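Local coordinates for cytochrome P450 monooxygenase (Rhodococcus sp. ECU0066, PDB 6KBH), which probably acts as a self-sufficient monooxygenase, carrying heme, FMN and a [2Fe-2S] cluster in one polypeptide to insert oxygen into its substrates, at residues 258-261 with 266-269; 410-415 with 457-462; 58-61 with 67-70; 196-201 with 240-245. All coordinates share one frame; numbering follows the deposited sequence.

Contact 1. Residues 258-261 with 266-269; sequences RVQQ and VVTD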
loop_
_atom_site.group_PDB
_atom_site.type_symbol
_atom_site.label_atom_id
_atom_site.label_comp_id
_atom_site.label_asym_id
_atom_site.label_seq_id
_atom_site.Cartn_x
_atom_site.Cartn_y
_atom_site.Cartn_z
ATOM N N ARG A 258 17.740 12.367 19.702
ATOM C CA ARG A 258 17.059 12.031 20.947
ATOM C C ARG A 258 17.210 10.558 21.294
ATOM O O ARG A 258 17.275 10.210 22.479
ATOM C CB ARG A 258 15.583 12.411 20.857
ATOM C CG ARG A 258 15.354 13.668 20.056
ATOM C CD ARG A 258 13.905 14.109 20.074
ATOM N NE ARG A 258 13.717 15.231 19.162
ATOM C CZ ARG A 258 13.019 15.166 18.034
ATOM N NH1 ARG A 258 12.425 14.034 17.689
ATOM N NH2 ARG A 258 12.914 16.232 17.254
ATOM N N VAL A 259 17.265 9.682 20.288
ATOM C CA VAL A 259 17.477 8.270 20.577
ATOM C C VAL A 259 18.902 8.037 21.062
ATOM O O VAL A 259 19.165 7.081 21.803
ATOM C CB VAL A 259 17.135 7.402 19.349
ATOM C CG1 VAL A 259 15.839 7.873 18.708
ATOM C CG2 VAL A 259 18.262 7.418 18.337
ATOM N N GLN A 260 19.839 8.910 20.674
ATOM C CA GLN A 260 21.200 8.816 21.193
ATOM C C GLN A 260 21.224 9.042 22.698
ATOM O O GLN A 260 21.882 8.305 23.438
ATOM C CB GLN A 260 22.110 9.819 20.485
ATOM C CG GLN A 260 23.584 9.619 20.795
ATOM C CD GLN A 260 24.471 10.654 20.136
ATOM O OE1 GLN A 260 23.992 11.653 19.602
ATOM N NE2 GLN A 260 25.777 10.416 20.167
ATOM N N GLN A 261 20.506 10.058 23.176
ATOM C CA GLN A 261 20.452 10.270 24.617
ATOM C C GLN A 261 19.639 9.182 25.310
ATOM O O GLN A 261 19.901 8.864 26.475
ATOM C CB GLN A 261 19.889 11.657 24.935
ATOM C CG GLN A 261 20.751 12.844 24.473
ATOM C CD GLN A 261 22.264 12.659 24.662
ATOM O OE1 GLN A 261 22.724 11.919 25.535
ATOM N NE2 GLN A 261 23.039 13.355 23.838
ATOM N N VAL A 266 23.323 2.189 21.290
ATOM C CA VAL A 266 22.659 1.803 20.054
ATOM C C VAL A 266 22.981 2.800 18.948
ATOM O O VAL A 266 23.198 2.409 17.790
ATOM C CB VAL A 266 21.153 1.693 20.313
ATOM C CG1 VAL A 266 20.343 1.803 19.023
ATOM C CG2 VAL A 266 20.828 0.415 21.057
ATOM N N VAL A 267 23.071 4.076 19.300
ATOM C CA VAL A 267 23.139 5.166 18.352
ATOM C C VAL A 267 24.316 6.028 18.788
ATOM O O VAL A 267 24.294 6.617 19.875
ATOM C CB VAL A 267 21.807 5.926 18.309
ATOM C CG1 VAL A 267 21.984 7.345 17.880
ATOM C CG2 VAL A 267 20.837 5.213 17.356
ATOM N N THR A 268 25.366 6.048 17.976
ATOM C CA THR A 268 26.645 6.643 18.338
ATOM C C THR A 268 26.915 7.878 17.491
ATOM O O THR A 268 26.292 8.090 16.451
ATOM C CB THR A 268 27.785 5.636 18.154
ATOM O OG1 THR A 268 28.028 5.453 16.753
ATOM C CG2 THR A 268 27.431 4.300 18.777
ATOM N N ASP A 269 27.887 8.684 17.931
ATOM C CA ASP A 269 28.223 9.892 17.181
ATOM C C ASP A 269 28.672 9.553 15.765
ATOM O O ASP A 269 28.349 10.274 14.813
ATOM C CB ASP A 269 29.304 10.689 17.907
ATOM C CG ASP A 269 28.796 11.327 19.178
ATOM O OD1 ASP A 269 27.567 11.520 19.295
ATOM O OD2 ASP A 269 29.624 11.623 20.064
#
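Val259 and Gln260 pack against Val267 in a largely apolar contact at the tight connection between helix 252-262 and helix 269-281, which correspond to the H helix and the first half of the long central helix of the cytochrome P450 fold. Residues 266-268 return past the end part of the first helix, bringing the CA atoms of Gln260 and Val267 to 5.0 Å. Val267 points its side chain at the helix. Its CG2 meets CG2 of Val259 at 3.5 Å, the two valines crossing at about a right angle, while Val267 CG1 lies chiefly on Gln260, 3.6 Å from its CB. With CG anti to the backbone N (chi1 -170°) and the rest of the chain extended, Gln260 runs on past Val267, its CG 3.2 Å from the backbone O of Val267. Its amide extends toward Asp269, modelled too close to that carboxylate to be reliable. The firmer partner of Asp269 is Arg244, in a salt bridge. Thr268, at the N-cap position of helix 269-281, turns its hydroxyl to Ser270 and to the backbone N of Tyr271. The chemistry is thus divided: aliphatic contact holds the buried side of the turn, and the Asp269 carboxylate and Thr268 hydroxyl lie at its margin, where Arg244 probably offsets the charge of Asp269.

Contact 2. Residues 410-415 with 457-462; sequences LTRRLP and LSRRQP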
loop_
_atom_site.group_PDB
_atom_site.type_symbol
_atom_site.label_atom_id
_atom_site.label_comp_id
_atom_site.label_asym_id
_atom_site.label_seq_id
_atom_site.Cartn_x
_atom_site.Cartn_y
_atom_site.Cartn_z
ATOM N N LEU A 410 1.437 16.715 -12.528
ATOM C CA LEU A 410 1.689 16.660 -13.965
ATOM C C LEU A 410 0.495 16.104 -14.732
ATOM O O LEU A 410 0.330 16.408 -15.919
ATOM C CB LEU A 410 2.946 15.839 -14.251
ATOM C CG LEU A 410 4.201 16.280 -13.494
ATOM C CD1 LEU A 410 5.319 15.288 -13.714
ATOM C CD2 LEU A 410 4.637 17.681 -13.900
ATOM N N THR A 411 -0.342 15.291 -14.086
ATOM C CA THR A 411 -1.591 14.881 -14.721
ATOM C C THR A 411 -2.676 15.936 -14.568
ATOM O O THR A 411 -3.571 16.024 -15.416
ATOM C CB THR A 411 -2.080 13.555 -14.147
ATOM O OG1 THR A 411 -2.416 13.721 -12.760
ATOM C CG2 THR A 411 -1.012 12.488 -14.308
ATOM N N ARG A 412 -2.627 16.726 -13.497
ATOM C CA ARG A 412 -3.574 17.825 -13.344
ATOM C C ARG A 412 -3.302 18.917 -14.367
ATOM O O ARG A 412 -4.152 19.226 -15.210
ATOM C CB ARG A 412 -3.493 18.395 -11.928
ATOM C CG ARG A 412 -4.120 17.525 -10.861
ATOM C CD ARG A 412 -5.581 17.852 -10.653
ATOM N NE ARG A 412 -6.091 17.217 -9.443
ATOM C CZ ARG A 412 -5.805 17.622 -8.209
ATOM N NH1 ARG A 412 -5.013 18.670 -8.016
ATOM N NH2 ARG A 412 -6.312 16.981 -7.166
ATOM N N ARG A 413 -2.105 19.499 -14.319
ATOM C CA ARG A 413 -1.837 20.716 -15.072
ATOM C C ARG A 413 -1.573 20.437 -16.549
ATOM O O ARG A 413 -2.055 21.178 -17.412
ATOM C CB ARG A 413 -0.660 21.463 -14.439
ATOM C CG ARG A 413 -0.968 21.968 -13.037
ATOM C CD ARG A 413 0.263 22.464 -12.297
ATOM N NE ARG A 413 0.802 23.699 -12.852
ATOM C CZ ARG A 413 1.763 24.416 -12.278
ATOM N NH1 ARG A 413 2.286 24.028 -11.124
ATOM N NH2 ARG A 413 2.195 25.529 -12.854
ATOM N N LEU A 414 -0.822 19.382 -16.869
ATOM C CA LEU A 414 -0.395 19.108 -18.242
ATOM C C LEU A 414 -0.847 17.730 -18.716
ATOM O O LEU A 414 -0.014 16.865 -19.013
ATOM C CB LEU A 414 1.122 19.234 -18.371
ATOM C CG LEU A 414 1.832 20.385 -17.655
ATOM C CD1 LEU A 414 3.271 20.505 -18.119
ATOM C CD2 LEU A 414 1.101 21.673 -17.927
ATOM N N PRO A 415 -2.160 17.493 -18.824
ATOM C CA PRO A 415 -2.615 16.226 -19.418
ATOM C C PRO A 415 -2.350 16.141 -20.907
ATOM O O PRO A 415 -2.280 15.031 -21.447
ATOM C CB PRO A 415 -4.124 16.214 -19.125
ATOM C CG PRO A 415 -4.355 17.328 -18.149
ATOM C CD PRO A 415 -3.302 18.339 -18.451
ATOM N N LEU A 457 -5.507 23.954 -9.000
ATOM C CA LEU A 457 -4.323 23.867 -8.150
ATOM C C LEU A 457 -4.682 23.823 -6.669
ATOM O O LEU A 457 -4.096 23.046 -5.903
ATOM C CB LEU A 457 -3.376 25.044 -8.447
ATOM C CG LEU A 457 -3.050 25.386 -9.909
ATOM C CD1 LEU A 457 -4.280 25.854 -10.682
ATOM C CD2 LEU A 457 -1.973 26.475 -9.958
ATOM N N SER A 458 -5.651 24.638 -6.256
ATOM C CA SER A 458 -6.202 24.513 -4.914
ATOM C C SER A 458 -6.729 23.108 -4.662
ATOM O O SER A 458 -6.811 22.673 -3.506
ATOM C CB SER A 458 -7.311 25.541 -4.702
ATOM O OG SER A 458 -6.875 26.847 -5.044
ATOM N N ARG A 459 -7.111 22.392 -5.723
ATOM C CA ARG A 459 -7.378 20.960 -5.607
ATOM C C ARG A 459 -6.121 20.230 -5.173
ATOM O O ARG A 459 -5.084 20.309 -5.844
ATOM C CB ARG A 459 -7.847 20.388 -6.940
ATOM C CG ARG A 459 -9.129 20.930 -7.484
ATOM C CD ARG A 459 -9.690 19.871 -8.409
ATOM N NE ARG A 459 -11.144 19.821 -8.444
ATOM C CZ ARG A 459 -11.905 20.757 -8.995
ATOM N NH1 ARG A 459 -11.349 21.825 -9.548
ATOM N NH2 ARG A 459 -13.222 20.624 -8.993
ATOM N N ARG A 460 -6.210 19.507 -4.063
ATOM C CA ARG A 460 -5.114 18.656 -3.631
ATOM C C ARG A 460 -5.706 17.318 -3.225
ATOM O O ARG A 460 -6.679 17.270 -2.461
ATOM C CB ARG A 460 -4.310 19.305 -2.510
ATOM C CG ARG A 460 -4.823 19.195 -1.088
ATOM C CD ARG A 460 -3.643 19.037 -0.156
ATOM N NE ARG A 460 -3.986 18.223 1.003
ATOM C CZ ARG A 460 -3.108 17.829 1.917
ATOM N NH1 ARG A 460 -1.834 18.180 1.797
ATOM N NH2 ARG A 460 -3.500 17.091 2.951
ATOM N N GLN A 461 -5.162 16.230 -3.785
ATOM C CA GLN A 461 -5.682 14.937 -3.365
ATOM C C GLN A 461 -4.830 14.387 -2.242
ATOM O O GLN A 461 -3.599 14.359 -2.362
ATOM C CB GLN A 461 -5.708 13.950 -4.520
ATOM C CG GLN A 461 -6.455 12.684 -4.167
ATOM C CD GLN A 461 -6.447 11.674 -5.277
ATOM O OE1 GLN A 461 -5.678 11.791 -6.221
ATOM N NE2 GLN A 461 -7.314 10.672 -5.177
ATOM N N PRO A 462 -5.442 13.962 -1.141
ATOM C CA PRO A 462 -4.660 13.370 -0.050
ATOM C C PRO A 462 -3.897 12.142 -0.523
ATOM O O PRO A 462 -4.426 11.294 -1.248
ATOM C CB PRO A 462 -5.723 13.008 0.996
ATOM C CG PRO A 462 -7.003 12.917 0.225
ATOM C CD PRO A 462 -6.888 13.952 -0.852
#
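Arg412 lays one face of its guanidinium over CB of Arg459, which sits 3.3 Å above the plane and is displaced toward the rim. The same group makes the hydrogen bond of this contact: NH1 of Arg412 donates to the backbone O of Arg459 at 2.7 Å, with an N-H...O angle of 144°. The donor stands 64° out of the carbonyl plane, and the oxygen in turn is tilted from the plane of the guanidinium. CB of Arg412 already points at the segment, and the bend at chi2 (-90°) folds the chain so that the guanidinium lies against Arg459. NH2 of Arg412 passes the backbone N of Gln461 without bonding to it and lies 4.1 Å from Gln461 CB. Helix 396-413, the L helix that follows the heme-ligating cysteine in the P450 fold, is here joined to residues 457-462 of the chain that leads to strand 475-486 of the reductase part. The side chain of Arg459 crosses that of Arg412 at about a right angle, and its NE stays 5.7 Å from Arg412 NH2, which keeps the two like charges apart. Glu408, on the same helix, probably offsets a little of the positive charge through a long, weak ion pair with Arg412; separately, it accepts a weak hydrogen bond from the backbone N of Gln461. A leucine in place of Arg412 would probably leave the Arg459 carbonyl without this donor and the connecting segment less firmly held to the helix. Next along the helix, Arg413 turns elsewhere, to salt bridges with Glu409 and Glu450.

Contact 3. Residues 58-61 with 67-70; sequences LRWS and VFYS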
loop_
_atom_site.group_PDB
_atom_site.type_symbol
_atom_site.label_atom_id
_atom_site.label_comp_id
_atom_site.label_asym_id
_atom_site.label_seq_id
_atom_site.Cartn_x
_atom_site.Cartn_y
_atom_site.Cartn_z
ATOM N N LEU A 58 15.989 -11.536 -19.259
ATOM C CA LEU A 58 16.145 -12.768 -18.495
ATOM C C LEU A 58 14.870 -13.605 -18.485
ATOM O O LEU A 58 14.705 -14.464 -17.613
ATOM C CB LEU A 58 16.595 -12.475 -17.062
ATOM C CG LEU A 58 17.952 -11.787 -16.895
ATOM C CD1 LEU A 58 17.759 -10.363 -16.416
ATOM C CD2 LEU A 58 18.840 -12.556 -15.932
ATOM N N ARG A 59 13.961 -13.361 -19.433
ATOM C CA ARG A 59 12.835 -14.266 -19.637
ATOM C C ARG A 59 13.309 -15.708 -19.789
ATOM O O ARG A 59 12.689 -16.635 -19.256
ATOM C CB ARG A 59 12.035 -13.830 -20.865
ATOM C CG ARG A 59 10.794 -14.658 -21.149
ATOM C CD ARG A 59 9.609 -14.197 -20.314
ATOM N NE ARG A 59 8.361 -14.826 -20.740
ATOM C CZ ARG A 59 7.919 -15.991 -20.276
ATOM N NH1 ARG A 59 8.628 -16.653 -19.373
ATOM N NH2 ARG A 59 6.771 -16.494 -20.712
ATOM N N TRP A 60 14.418 -15.913 -20.511
ATOM C CA TRP A 60 14.960 -17.257 -20.685
ATOM C C TRP A 60 15.376 -17.870 -19.354
ATOM O O TRP A 60 15.329 -19.094 -19.193
ATOM C CB TRP A 60 16.147 -17.230 -21.652
ATOM C CG TRP A 60 17.339 -16.497 -21.110
ATOM C CD1 TRP A 60 17.626 -15.171 -21.263
ATOM C CD2 TRP A 60 18.395 -17.045 -20.308
ATOM N NE1 TRP A 60 18.795 -14.861 -20.610
ATOM C CE2 TRP A 60 19.285 -15.993 -20.015
ATOM C CE3 TRP A 60 18.671 -18.322 -19.809
ATOM C CZ2 TRP A 60 20.436 -16.179 -19.251
ATOM C CZ3 TRP A 60 19.813 -18.504 -19.046
ATOM C CH2 TRP A 60 20.679 -17.438 -18.775
ATOM N N SER A 61 15.784 -17.041 -18.392
ATOM C CA SER A 61 16.202 -17.572 -17.099
ATOM C C SER A 61 15.002 -17.929 -16.223
ATOM O O SER A 61 15.036 -18.930 -15.499
ATOM C CB SER A 61 17.117 -16.570 -16.393
ATOM O OG SER A 61 17.734 -17.154 -15.258
ATOM N N VAL A 67 18.614 -20.001 -11.799
ATOM C CA VAL A 67 19.809 -19.651 -11.037
ATOM C C VAL A 67 21.028 -20.079 -11.842
ATOM O O VAL A 67 21.144 -21.248 -12.222
ATOM C CB VAL A 67 19.826 -20.322 -9.649
ATOM C CG1 VAL A 67 21.136 -20.037 -8.926
ATOM C CG2 VAL A 67 18.647 -19.859 -8.821
ATOM N N PHE A 68 21.936 -19.144 -12.098
ATOM C CA PHE A 68 23.121 -19.482 -12.870
ATOM C C PHE A 68 24.304 -18.648 -12.406
ATOM O O PHE A 68 24.149 -17.595 -11.779
ATOM C CB PHE A 68 22.892 -19.295 -14.377
ATOM C CG PHE A 68 22.547 -17.883 -14.786
ATOM C CD1 PHE A 68 21.228 -17.459 -14.823
ATOM C CD2 PHE A 68 23.541 -16.991 -15.162
ATOM C CE1 PHE A 68 20.905 -16.170 -15.214
ATOM C CE2 PHE A 68 23.224 -15.700 -15.552
ATOM C CZ PHE A 68 21.901 -15.290 -15.577
ATOM N N TYR A 69 25.495 -19.148 -12.720
ATOM C CA TYR A 69 26.723 -18.403 -12.509
ATOM C C TYR A 69 27.037 -17.582 -13.751
ATOM O O TYR A 69 26.905 -18.063 -14.880
ATOM C CB TYR A 69 27.889 -19.338 -12.190
ATOM C CG TYR A 69 29.174 -18.592 -11.952
ATOM C CD1 TYR A 69 29.344 -17.820 -10.812
ATOM C CD2 TYR A 69 30.212 -18.639 -12.876
ATOM C CE1 TYR A 69 30.514 -17.120 -10.589
ATOM C CE2 TYR A 69 31.388 -17.943 -12.662
ATOM C CZ TYR A 69 31.531 -17.187 -11.516
ATOM O OH TYR A 69 32.694 -16.490 -11.292
ATOM N N SER A 70 27.444 -16.335 -13.535
ATOM C CA SER A 70 27.760 -15.421 -14.620
ATOM C C SER A 70 29.268 -15.254 -14.703
ATOM O O SER A 70 29.885 -14.877 -13.698
ATOM C CB SER A 70 27.078 -14.071 -14.396
ATOM O OG SER A 70 27.557 -13.090 -15.298
#
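Phe68 receives three side chains of the 58-61 segment around its ring, and the aromatic contact comes from Trp60. The indole reaches over one face of the phenyl ring, with Trp60 CH2 3.8 Å from Phe68 CE1 and offset toward the rim. The planes are inclined by 36° and the centroid of the tryptophan six-membered ring is 5.2 Å from that of the phenyl, an oblique pairing. Phe68 holds CG between its backbone N and carbonyl carbon (chi1 61°), which sends the ring out from the strand toward the helix. The aliphatic contact is made at the ring's edge, where Leu58 CD2 lies 4.1 Å from Phe68 CZ. A polar atom also borders that edge: Ser61 OG is in the ring plane, 3.3 Å from Phe68 CE1, but its hydrogen-bonding partners are the backbone O of Glu65 and the hydroxyl of Thr79. An alanine instead of Phe68 would probably open a gap beneath the indole and leave Leu58 and Trp60 without their common partner. Leu58 occupies the N-cap position of helix 59-64, and its O accepts a hydrogen bond from Ser61 N at 2.9 Å. This helix, probably the end of the A-helix region of the P450 fold, leads directly into strand 67-69, an outermost strand of the mixed sheet; Phe68 pairs there with Val77 of strand 76-78, and Ala40 of helix 38-41 and Phe43, edge-to-face, add to the surround of its ring.

Contact 4. Residues 196-201 with 240-245; sequences EEDMDT and LDKMRK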
loop_
_atom_site.group_PDB
_atom_site.type_symbol
_atom_site.label_atom_id
_atom_site.label_comp_id
_atom_site.label_asym_id
_atom_site.label_seq_id
_atom_site.Cartn_x
_atom_site.Cartn_y
_atom_site.Cartn_z
ATOM N N GLU A 196 17.553 24.996 6.091
ATOM C CA GLU A 196 17.505 25.434 4.702
ATOM C C GLU A 196 18.733 26.257 4.332
ATOM O O GLU A 196 19.172 26.230 3.176
ATOM C CB GLU A 196 16.228 26.234 4.452
ATOM C CG GLU A 196 14.988 25.596 5.066
ATOM C CD GLU A 196 13.702 26.186 4.529
ATOM O OE1 GLU A 196 13.772 26.954 3.547
ATOM O OE2 GLU A 196 12.625 25.883 5.089
ATOM N N GLU A 197 19.283 27.007 5.289
ATOM C CA GLU A 197 20.573 27.666 5.112
ATOM C C GLU A 197 21.615 26.710 4.544
ATOM O O GLU A 197 22.366 27.054 3.624
ATOM C CB GLU A 197 21.047 28.227 6.455
ATOM C CG GLU A 197 19.953 28.865 7.299
ATOM C CD GLU A 197 20.134 28.605 8.786
ATOM O OE1 GLU A 197 21.293 28.481 9.242
ATOM O OE2 GLU A 197 19.116 28.508 9.501
ATOM N N ASP A 198 21.657 25.491 5.075
ATOM C CA ASP A 198 22.724 24.537 4.812
ATOM C C ASP A 198 22.440 23.612 3.637
ATOM O O ASP A 198 23.286 22.773 3.311
ATOM C CB ASP A 198 22.978 23.690 6.059
ATOM C CG ASP A 198 23.565 24.496 7.197
ATOM O OD1 ASP A 198 24.666 25.058 7.023
ATOM O OD2 ASP A 198 22.921 24.572 8.264
ATOM N N MET A 199 21.284 23.740 2.993
ATOM C CA MET A 199 20.886 22.712 2.044
ATOM C C MET A 199 21.599 22.871 0.709
ATOM O O MET A 199 22.114 21.889 0.164
ATOM C CB MET A 199 19.371 22.737 1.858
ATOM C CG MET A 199 18.603 22.370 3.122
ATOM S SD MET A 199 16.932 21.786 2.795
ATOM C CE MET A 199 16.261 23.202 1.930
ATOM N N ASP A 200 21.695 24.103 0.199
ATOM C CA ASP A 200 22.180 24.290 -1.165
ATOM C C ASP A 200 23.597 23.764 -1.371
ATOM O O ASP A 200 23.939 23.375 -2.493
ATOM C CB ASP A 200 22.107 25.756 -1.576
ATOM C CG ASP A 200 20.725 26.149 -2.035
ATOM O OD1 ASP A 200 19.910 25.230 -2.284
ATOM O OD2 ASP A 200 20.454 27.361 -2.141
ATOM N N THR A 201 24.452 23.735 -0.341
ATOM C CA THR A 201 25.767 23.154 -0.606
ATOM C C THR A 201 25.701 21.635 -0.558
ATOM O O THR A 201 26.291 20.954 -1.405
ATOM C CB THR A 201 26.836 23.660 0.361
ATOM O OG1 THR A 201 26.916 25.080 0.263
ATOM C CG2 THR A 201 28.219 23.089 -0.058
ATOM N N LEU A 240 25.726 18.452 11.509
ATOM C CA LEU A 240 25.284 17.640 12.640
ATOM C C LEU A 240 25.632 18.303 13.968
ATOM O O LEU A 240 24.840 18.254 14.916
ATOM C CB LEU A 240 25.895 16.242 12.571
ATOM C CG LEU A 240 25.367 15.294 13.651
ATOM C CD1 LEU A 240 23.857 15.142 13.531
ATOM C CD2 LEU A 240 26.054 13.940 13.594
ATOM N N ASP A 241 26.816 18.917 14.061
ATOM C CA ASP A 241 27.180 19.631 15.279
ATOM C C ASP A 241 26.271 20.833 15.507
ATOM O O ASP A 241 25.939 21.161 16.651
ATOM C CB ASP A 241 28.643 20.072 15.222
ATOM C CG ASP A 241 29.611 18.930 15.469
ATOM O OD1 ASP A 241 29.165 17.850 15.916
ATOM O OD2 ASP A 241 30.821 19.117 15.223
ATOM N N LYS A 242 25.859 21.505 14.429
ATOM C CA LYS A 242 24.984 22.663 14.573
ATOM C C LYS A 242 23.617 22.258 15.115
ATOM O O LYS A 242 23.124 22.847 16.084
ATOM C CB LYS A 242 24.840 23.387 13.234
ATOM C CG LYS A 242 23.824 24.513 13.272
ATOM C CD LYS A 242 23.410 24.962 11.883
ATOM C CE LYS A 242 24.388 25.971 11.313
ATOM N NZ LYS A 242 23.859 26.608 10.075
ATOM N N MET A 243 22.985 21.260 14.498
ATOM C CA MET A 243 21.697 20.761 14.961
ATOM C C MET A 243 21.825 19.833 16.158
ATOM O O MET A 243 20.808 19.322 16.639
ATOM C CB MET A 243 20.965 20.035 13.828
ATOM C CG MET A 243 21.744 18.872 13.230
ATOM S SD MET A 243 20.821 17.925 11.998
ATOM C CE MET A 243 20.684 19.128 10.687
ATOM N N ARG A 244 23.045 19.620 16.655
ATOM C CA ARG A 244 23.247 18.747 17.803
ATOM C C ARG A 244 22.539 19.283 19.048
ATOM O O ARG A 244 22.172 18.501 19.931
ATOM C CB ARG A 244 24.745 18.571 18.066
ATOM C CG ARG A 244 25.128 17.379 18.949
ATOM C CD ARG A 244 24.741 16.051 18.321
ATOM N NE ARG A 244 25.847 15.399 17.622
ATOM C CZ ARG A 244 26.465 14.307 18.064
ATOM N NH1 ARG A 244 26.093 13.759 19.212
ATOM N NH2 ARG A 244 27.450 13.766 17.360
ATOM N N LYS A 245 22.293 20.592 19.133
ATOM C CA LYS A 245 21.765 21.172 20.361
ATOM C C LYS A 245 20.360 21.755 20.173
ATOM O O LYS A 245 19.855 22.474 21.050
ATOM C CB LYS A 245 22.750 22.187 20.935
ATOM C CG LYS A 245 23.185 23.361 19.998
ATOM C CD LYS A 245 22.019 24.225 19.517
ATOM C CE LYS A 245 22.323 25.244 18.428
ATOM N NZ LYS A 245 21.003 25.714 17.886
#
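Lys242 reaches across to two successive acids, Glu197 and Asp198, and the contact is a small salt-bridge network at the protein surface. The stronger of the ionic links joins Lys242 NZ to Asp198 OD2 at 2.9 Å, the carboxylate using the syn lone pair of that oxygen. Lysine and aspartate come at each other from opposite directions, each pointing toward the other segment. The second link, from Lys242 NZ to Glu197 OE1 at 3.3 Å, is weak as a hydrogen bond but completes the ion pairing. At Lys242 NZ the two accepting oxygens subtend nearly a right angle, so the ammonium sits between two carboxylates whose oxygens stay 4.3 Å apart, Glu197 OE1 from Asp198 OD2. The positive charge probably screens the two acids from one another. Lys242 starts with CG anti to its backbone N (chi1 174°) and then bends at chi3 (-84°), which directs NZ between the two acids. Van der Waals contact across the two segments is slight: Lys242 CD and CE each lie 3.7 Å from Asp198 OD2, where they pass its carboxylate on the way to NZ. Bridging a distance of 10.2 Å between the CA atoms of Asp198 and Lys242, the long lysine joins the region where helix 199-204 starts to the C-terminal region of helix 219-242, which correspond to parts of the F and G helices of P450 enzymes. Asp198 also packs on Phe235 and Val239 of helix 219-242, while Met199 touches Leu189 and His190 of helix 183-192 and Met243 lies on Met253 of helix 252-262.

All four contacts belong to the heme-bearing part of the chain or its exit. Contacts 4 and 1 adjoin, centres 18 Å apart, and their junction is the pair Arg244 NH1 and Asp269 OD1, 2.7 Å apart; helices 219-242 and 252-262 follow one another there. Contact 1 is still about 13 Å from the heme, measured from the Val267 side chain, too far for that residue to line the pocket; the same side chain is about 10 Å from that of heme-binding Arg137. Contact 2, on the side leading to the flavin domain, keeps its nearest atoms about 17 Å from contact 4. Contact 3 stands apart, its centre at least 43 Å from the others.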